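Long-range contacts in separin (Saccharomyces cerevisiae, PDB 5U1T), which cleaves the cohesin subunit MCD1/SCC1 as a caspase-like cysteine protease at the onset of anaphase, and is held inactive by securin during most of the cell cycle: residues S758-C763 with I800-R805; S795-I800 with Y833-F838. All blocks are in the same frame, centred on the assembly; numbering follows the deposited sequence.

Both contacts are buried in the helical part of the chain, contact 1 wholly so, contact 2 with Phe797 and Arg834 partly exposed; both lie away from the probable active-site cysteine and share helix 782-805. In contact 1 that helix runs back against its predecessor, helix 756-775; in contact 2 it lies almost parallel to helix 829-845, the next but one along the chain. The chemistry changes with the side of the helix: contact 1 is mainly aliphatic, worked by Ile802, with a cysteine sulfur and a histidine ring at its margins, whereas contact 2 is a stack of two phenylalanine rings and buries more surface. They share Ile800, and Cys763 SG packs 3.6 Å from Gln798 CB.

Contact 1: S758-C763 with I800-R805; sequences SAVIDC and IKIHIR
Ile802 points across from helix 782-805 onto Ala759, Val760 and Cys763 of helix 756-775, and this one side chain carries most of the contact. The two helices follow each other in the chain and run antiparallel, as an alpha-alpha hairpin, with their short segments crossing at -160° and their axes 10.3 Å apart. This hairpin is one piece of the helical part of separase.

The apolar contacts divide between the two branches of Ile802. Its gamma methyl CG2 meets Val760 CG2 at 3.6 Å, the pair meeting obliquely. The longer branch goes elsewhere: CG1 lies beside the backbone N (chi1 -65°) and the chain is then extended, which carries CD1 away from Val760 CG2, to Ala759 and Cys763, one helical turn apart. There CD1 packs on Ala759 CB at 3.8 Å and on Cys763 SG at 4.1 Å. Ile751 of helix 729-752 also touches Ile802, so a third helix closes in on the same side chain.

The aromatic share is small. The His803 ring comes obliquely to the CG2 methyl of Val760, the two side chains crossing at about a right angle, and it also packs on Asp811 and Cys812 of helix 809-825. Val760 and His803 both lie against acidic side chains of another protein's chain, which puts this end of the contact at a protein interface.

One backbone polar atom is covered as well: Ala759 O, which accepts the helical bond from Cys763 N, has the Ile802 CD1 methyl packed 3.7 Å away.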
loop_
_atom_site.group_PDB
_atom_site.type_symbol
_atom_site.label_atom_id
_atom_site.label_comp_id
_atom_site.label_asym_id
_atom_site.label_seq_id
_atom_site.Cartn_x
_atom_site.Cartn_y
_atom_site.Cartn_z
ATOM N N SER A 758 -22.274 1.121 1.901
ATOM C CA SER A 758 -21.429 0.070 1.377
ATOM C C SER A 758 -19.983 0.584 1.191
ATOM O O SER A 758 -19.035 -0.164 1.380
ATOM C CB SER A 758 -22.024 -0.489 0.075
ATOM O OG SER A 758 -21.946 0.458 -0.965
ATOM N N ALA A 759 -19.804 1.864 0.877
ATOM C CA ALA A 759 -18.445 2.421 0.843
ATOM C C ALA A 759 -17.777 2.348 2.218
ATOM O O ALA A 759 -16.588 2.083 2.322
ATOM C CB ALA A 759 -18.455 3.850 0.348
ATOM N N VAL A 760 -18.550 2.591 3.274
ATOM C CA VAL A 760 -18.024 2.483 4.634
ATOM C C VAL A 760 -17.622 1.041 4.907
ATOM O O VAL A 760 -16.562 0.793 5.469
ATOM C CB VAL A 760 -19.043 2.944 5.706
ATOM C CG1 VAL A 760 -18.576 2.548 7.098
ATOM C CG2 VAL A 760 -19.236 4.435 5.637
ATOM N N ILE A 761 -18.463 0.097 4.495
ATOM C CA ILE A 761 -18.195 -1.317 4.727
ATOM C C ILE A 761 -16.931 -1.776 4.002
ATOM O O ILE A 761 -16.089 -2.448 4.598
ATOM C CB ILE A 761 -19.373 -2.184 4.296
ATOM C CG1 ILE A 761 -20.591 -1.822 5.143
ATOM C CG2 ILE A 761 -19.027 -3.660 4.431
ATOM C CD1 ILE A 761 -21.821 -2.644 4.847
ATOM N N ASP A 762 -16.800 -1.395 2.732
ATOM C CA ASP A 762 -15.623 -1.717 1.937
ATOM C C ASP A 762 -14.355 -1.286 2.652
ATOM O O ASP A 762 -13.502 -2.120 2.980
ATOM C CB ASP A 762 -15.696 -1.054 0.566
ATOM C CG ASP A 762 -16.656 -1.758 -0.364
ATOM O OD1 ASP A 762 -17.159 -2.851 -0.014
ATOM O OD2 ASP A 762 -16.907 -1.219 -1.463
ATOM N N CYS A 763 -14.246 0.018 2.874
ATOM C CA CYS A 763 -13.188 0.621 3.678
ATOM C C CYS A 763 -12.803 -0.178 4.910
ATOM O O CYS A 763 -11.629 -0.282 5.241
ATOM C CB CYS A 763 -13.617 2.014 4.135
ATOM S SG CYS A 763 -12.842 3.317 3.237
ATOM N N ILE A 800 -12.490 8.965 6.568
ATOM C CA ILE A 800 -12.709 10.328 7.024
ATOM C C ILE A 800 -13.483 11.128 5.975
ATOM O O ILE A 800 -14.457 11.779 6.302
ATOM C CB ILE A 800 -11.382 11.020 7.367
ATOM C CG1 ILE A 800 -10.692 10.267 8.521
ATOM C CG2 ILE A 800 -11.626 12.467 7.725
ATOM C CD1 ILE A 800 -9.360 10.851 9.008
ATOM N N LYS A 801 -13.071 11.057 4.716
ATOM C CA LYS A 801 -13.799 11.712 3.654
ATOM C C LYS A 801 -15.257 11.236 3.613
ATOM O O LYS A 801 -16.165 12.043 3.399
ATOM C CB LYS A 801 -13.116 11.469 2.305
ATOM C CG LYS A 801 -11.938 12.400 1.972
ATOM C CD LYS A 801 -11.252 11.913 0.684
ATOM C CE LYS A 801 -10.648 13.045 -0.163
ATOM N NZ LYS A 801 -10.263 12.610 -1.565
ATOM N N ILE A 802 -15.504 9.951 3.833
ATOM C CA ILE A 802 -16.874 9.448 3.714
ATOM C C ILE A 802 -17.748 10.025 4.833
ATOM O O ILE A 802 -18.921 10.346 4.627
ATOM C CB ILE A 802 -16.949 7.901 3.752
ATOM C CG1 ILE A 802 -16.246 7.274 2.546
ATOM C CG2 ILE A 802 -18.390 7.427 3.743
ATOM C CD1 ILE A 802 -16.140 5.755 2.640
ATOM N N HIS A 803 -17.154 10.189 6.007
ATOM C CA HIS A 803 -17.865 10.697 7.157
ATOM C C HIS A 803 -17.977 12.233 7.166
ATOM O O HIS A 803 -18.852 12.788 7.830
ATOM C CB HIS A 803 -17.202 10.180 8.434
ATOM C CG HIS A 803 -17.401 8.709 8.654
ATOM N ND1 HIS A 803 -18.401 8.206 9.458
ATOM C CD2 HIS A 803 -16.746 7.633 8.159
ATOM C CE1 HIS A 803 -18.345 6.884 9.459
ATOM N NE2 HIS A 803 -17.350 6.512 8.676
ATOM N N ILE A 804 -17.103 12.914 6.426
ATOM C CA ILE A 804 -17.244 14.351 6.200
ATOM C C ILE A 804 -18.427 14.571 5.286
ATOM O O ILE A 804 -19.276 15.409 5.559
ATOM C CB ILE A 804 -15.997 14.973 5.575
ATOM C CG1 ILE A 804 -14.900 15.082 6.620
ATOM C CG2 ILE A 804 -16.293 16.345 5.015
ATOM C CD1 ILE A 804 -13.526 15.199 6.029
ATOM N N ARG A 805 -18.500 13.786 4.218
ATOM C CA ARG A 805 -19.617 13.866 3.298
ATOM C C ARG A 805 -20.976 13.767 3.997
ATOM O O ARG A 805 -21.900 14.471 3.631
ATOM C CB ARG A 805 -19.507 12.778 2.238
ATOM C CG ARG A 805 -20.770 12.624 1.450
ATOM C CD ARG A 805 -20.681 11.534 0.452
ATOM N NE ARG A 805 -20.473 12.062 -0.892
ATOM C CZ ARG A 805 -21.386 12.013 -1.853
ATOM N NH1 ARG A 805 -21.097 12.505 -3.055
ATOM N NH2 ARG A 805 -22.587 11.471 -1.614
#

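Contact 2: S795-I800 with Y833-F838; sequences SFFQLI and YRCLHF
Phe797 lies over Phe838 with more than its ring: its CA sits above the Phe838 face as a CH-pi contact, 4.2 Å from the centroid, while the ring itself forms an offset stack. The planes are tilted by 26° and the centroids lie 4.7 Å apart, the two side chains sliding past each other in opposite directions. CD1 of Phe797 stands over the Phe838 face toward its rim, nearest to CG at 3.6 Å. Phe838 gets there because its CG is trans to the backbone N (chi1 -178°), which sends the ring straight at the other helix.

These are near-parallel helices, 782-805 and 829-845, set two apart in the all-helical array, with helix 809-825 between them in sequence; its Leu819 and Ile823 touch Cys835.

Ile800 takes the edge of the Phe838 ring, with CD1 3.6 Å from CE2 and CG2 close to CZ. A leucine in place of Phe838 would probably cost Phe797 its stacking face and leave Ile800 without the ring edge it packs on. Arg834 leads away from the contact, its NE hydrogen-bonded to Ser874 OG. At the far end of Phe797, Cys835 SG approaches the ring obliquely as a sulfur-aromatic contact, 3.6 Å from CZ.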
loop_
_atom_site.group_PDB
_atom_site.type_symbol
_atom_site.label_atom_id
_atom_site.label_comp_id
_atom_site.label_asym_id
_atom_site.label_seq_id
_atom_site.Cartn_x
_atom_site.Cartn_y
_atom_site.Cartn_z
ATOM N N SER A 795 -7.009 4.292 3.211
ATOM C CA SER A 795 -8.270 3.896 3.798
ATOM C C SER A 795 -8.645 4.820 4.968
ATOM O O SER A 795 -9.817 5.070 5.167
ATOM C CB SER A 795 -8.238 2.432 4.229
ATOM O OG SER A 795 -7.603 2.308 5.470
ATOM N N PHE A 796 -7.690 5.371 5.709
ATOM C CA PHE A 796 -8.045 6.440 6.655
ATOM C C PHE A 796 -8.566 7.716 5.960
ATOM O O PHE A 796 -9.621 8.220 6.318
ATOM C CB PHE A 796 -6.864 6.800 7.556
ATOM C CG PHE A 796 -6.729 5.899 8.753
ATOM C CD1 PHE A 796 -7.560 6.067 9.860
ATOM C CD2 PHE A 796 -5.791 4.869 8.762
ATOM C CE1 PHE A 796 -7.456 5.232 10.965
ATOM C CE2 PHE A 796 -5.678 4.029 9.857
ATOM C CZ PHE A 796 -6.509 4.210 10.967
ATOM N N PHE A 797 -7.826 8.228 4.982
ATOM C CA PHE A 797 -8.311 9.303 4.136
ATOM C C PHE A 797 -9.750 9.015 3.641
ATOM O O PHE A 797 -10.654 9.831 3.809
ATOM C CB PHE A 797 -7.381 9.519 2.935
ATOM C CG PHE A 797 -5.958 9.869 3.301
ATOM C CD1 PHE A 797 -5.618 10.274 4.585
ATOM C CD2 PHE A 797 -4.947 9.793 2.342
ATOM C CE1 PHE A 797 -4.282 10.590 4.906
ATOM C CE2 PHE A 797 -3.625 10.107 2.651
ATOM C CZ PHE A 797 -3.292 10.515 3.932
ATOM N N GLN A 798 -9.963 7.844 3.062
ATOM C CA GLN A 798 -11.262 7.520 2.510
ATOM C C GLN A 798 -12.377 7.522 3.565
ATOM O O GLN A 798 -13.441 8.089 3.335
ATOM C CB GLN A 798 -11.221 6.162 1.811
ATOM C CG GLN A 798 -12.252 6.012 0.704
ATOM C CD GLN A 798 -12.350 7.267 -0.158
ATOM O OE1 GLN A 798 -11.425 7.619 -0.898
ATOM N NE2 GLN A 798 -13.472 7.972 -0.031
ATOM N N LEU A 799 -12.138 6.879 4.706
ATOM C CA LEU A 799 -13.148 6.774 5.750
ATOM C C LEU A 799 -13.512 8.155 6.286
ATOM O O LEU A 799 -14.698 8.480 6.432
ATOM C CB LEU A 799 -12.674 5.884 6.895
ATOM C CG LEU A 799 -13.012 4.397 6.844
ATOM C CD1 LEU A 799 -12.109 3.640 7.809
ATOM C CD2 LEU A 799 -14.458 4.122 7.177
ATOM N N ILE A 800 -12.490 8.965 6.568
ATOM C CA ILE A 800 -12.709 10.328 7.024
ATOM C C ILE A 800 -13.483 11.128 5.975
ATOM O O ILE A 800 -14.457 11.779 6.302
ATOM C CB ILE A 800 -11.382 11.020 7.367
ATOM C CG1 ILE A 800 -10.692 10.267 8.521
ATOM C CG2 ILE A 800 -11.626 12.467 7.725
ATOM C CD1 ILE A 800 -9.360 10.851 9.008
ATOM N N TYR A 833 4.028 13.525 5.267
ATOM C CA TYR A 833 3.561 14.763 4.658
ATOM C C TYR A 833 2.095 14.666 4.242
ATOM O O TYR A 833 1.286 15.486 4.657
ATOM C CB TYR A 833 4.384 15.176 3.433
ATOM C CG TYR A 833 3.744 16.398 2.810
ATOM C CD1 TYR A 833 3.733 17.609 3.500
ATOM C CD2 TYR A 833 3.064 16.326 1.593
ATOM C CE1 TYR A 833 3.108 18.716 2.989
ATOM C CE2 TYR A 833 2.429 17.436 1.075
ATOM C CZ TYR A 833 2.455 18.630 1.779
ATOM O OH TYR A 833 1.832 19.757 1.286
ATOM N N ARG A 834 1.762 13.679 3.417
ATOM C CA ARG A 834 0.411 13.552 2.894
ATOM C C ARG A 834 -0.625 13.482 4.002
ATOM O O ARG A 834 -1.714 14.069 3.874
ATOM C CB ARG A 834 0.272 12.320 2.003
ATOM C CG ARG A 834 0.950 12.421 0.676
ATOM C CD ARG A 834 0.544 13.664 -0.071
ATOM N NE ARG A 834 1.290 13.764 -1.315
ATOM C CZ ARG A 834 0.877 13.265 -2.478
ATOM N NH1 ARG A 834 -0.292 12.648 -2.554
ATOM N NH2 ARG A 834 1.630 13.391 -3.571
ATOM N N CYS A 835 -0.301 12.788 5.085
ATOM C CA CYS A 835 -1.244 12.674 6.185
ATOM C C CYS A 835 -1.421 14.015 6.889
ATOM O O CYS A 835 -2.532 14.393 7.247
ATOM C CB CYS A 835 -0.796 11.624 7.189
ATOM S SG CYS A 835 -1.024 9.938 6.651
ATOM N N LEU A 836 -0.322 14.732 7.090
ATOM C CA LEU A 836 -0.408 16.039 7.716
ATOM C C LEU A 836 -1.166 17.038 6.834
ATOM O O LEU A 836 -1.828 17.939 7.354
ATOM C CB LEU A 836 0.983 16.576 8.042
ATOM C CG LEU A 836 1.642 15.915 9.257
ATOM C CD1 LEU A 836 3.072 16.423 9.444
ATOM C CD2 LEU A 836 0.796 16.143 10.498
ATOM N N HIS A 837 -1.064 16.877 5.514
ATOM C CA HIS A 837 -1.758 17.741 4.574
ATOM C C HIS A 837 -3.239 17.489 4.670
ATOM O O HIS A 837 -4.029 18.424 4.647
ATOM C CB HIS A 837 -1.277 17.500 3.145
ATOM C CG HIS A 837 -2.138 18.134 2.084
ATOM N ND1 HIS A 837 -2.129 19.488 1.820
ATOM C CD2 HIS A 837 -2.995 17.586 1.191
ATOM C CE1 HIS A 837 -2.951 19.743 0.821
ATOM N NE2 HIS A 837 -3.485 18.603 0.417
ATOM N N PHE A 838 -3.599 16.210 4.783
ATOM C CA PHE A 838 -4.985 15.796 4.933
ATOM C C PHE A 838 -5.580 16.251 6.264
ATOM O O PHE A 838 -6.658 16.830 6.290
ATOM C CB PHE A 838 -5.099 14.288 4.813
ATOM C CG PHE A 838 -6.494 13.792 4.915
ATOM C CD1 PHE A 838 -7.304 13.736 3.791
ATOM C CD2 PHE A 838 -7.010 13.390 6.136
ATOM C CE1 PHE A 838 -8.599 13.281 3.879
ATOM C CE2 PHE A 838 -8.308 12.939 6.236
ATOM C CZ PHE A 838 -9.104 12.878 5.110
#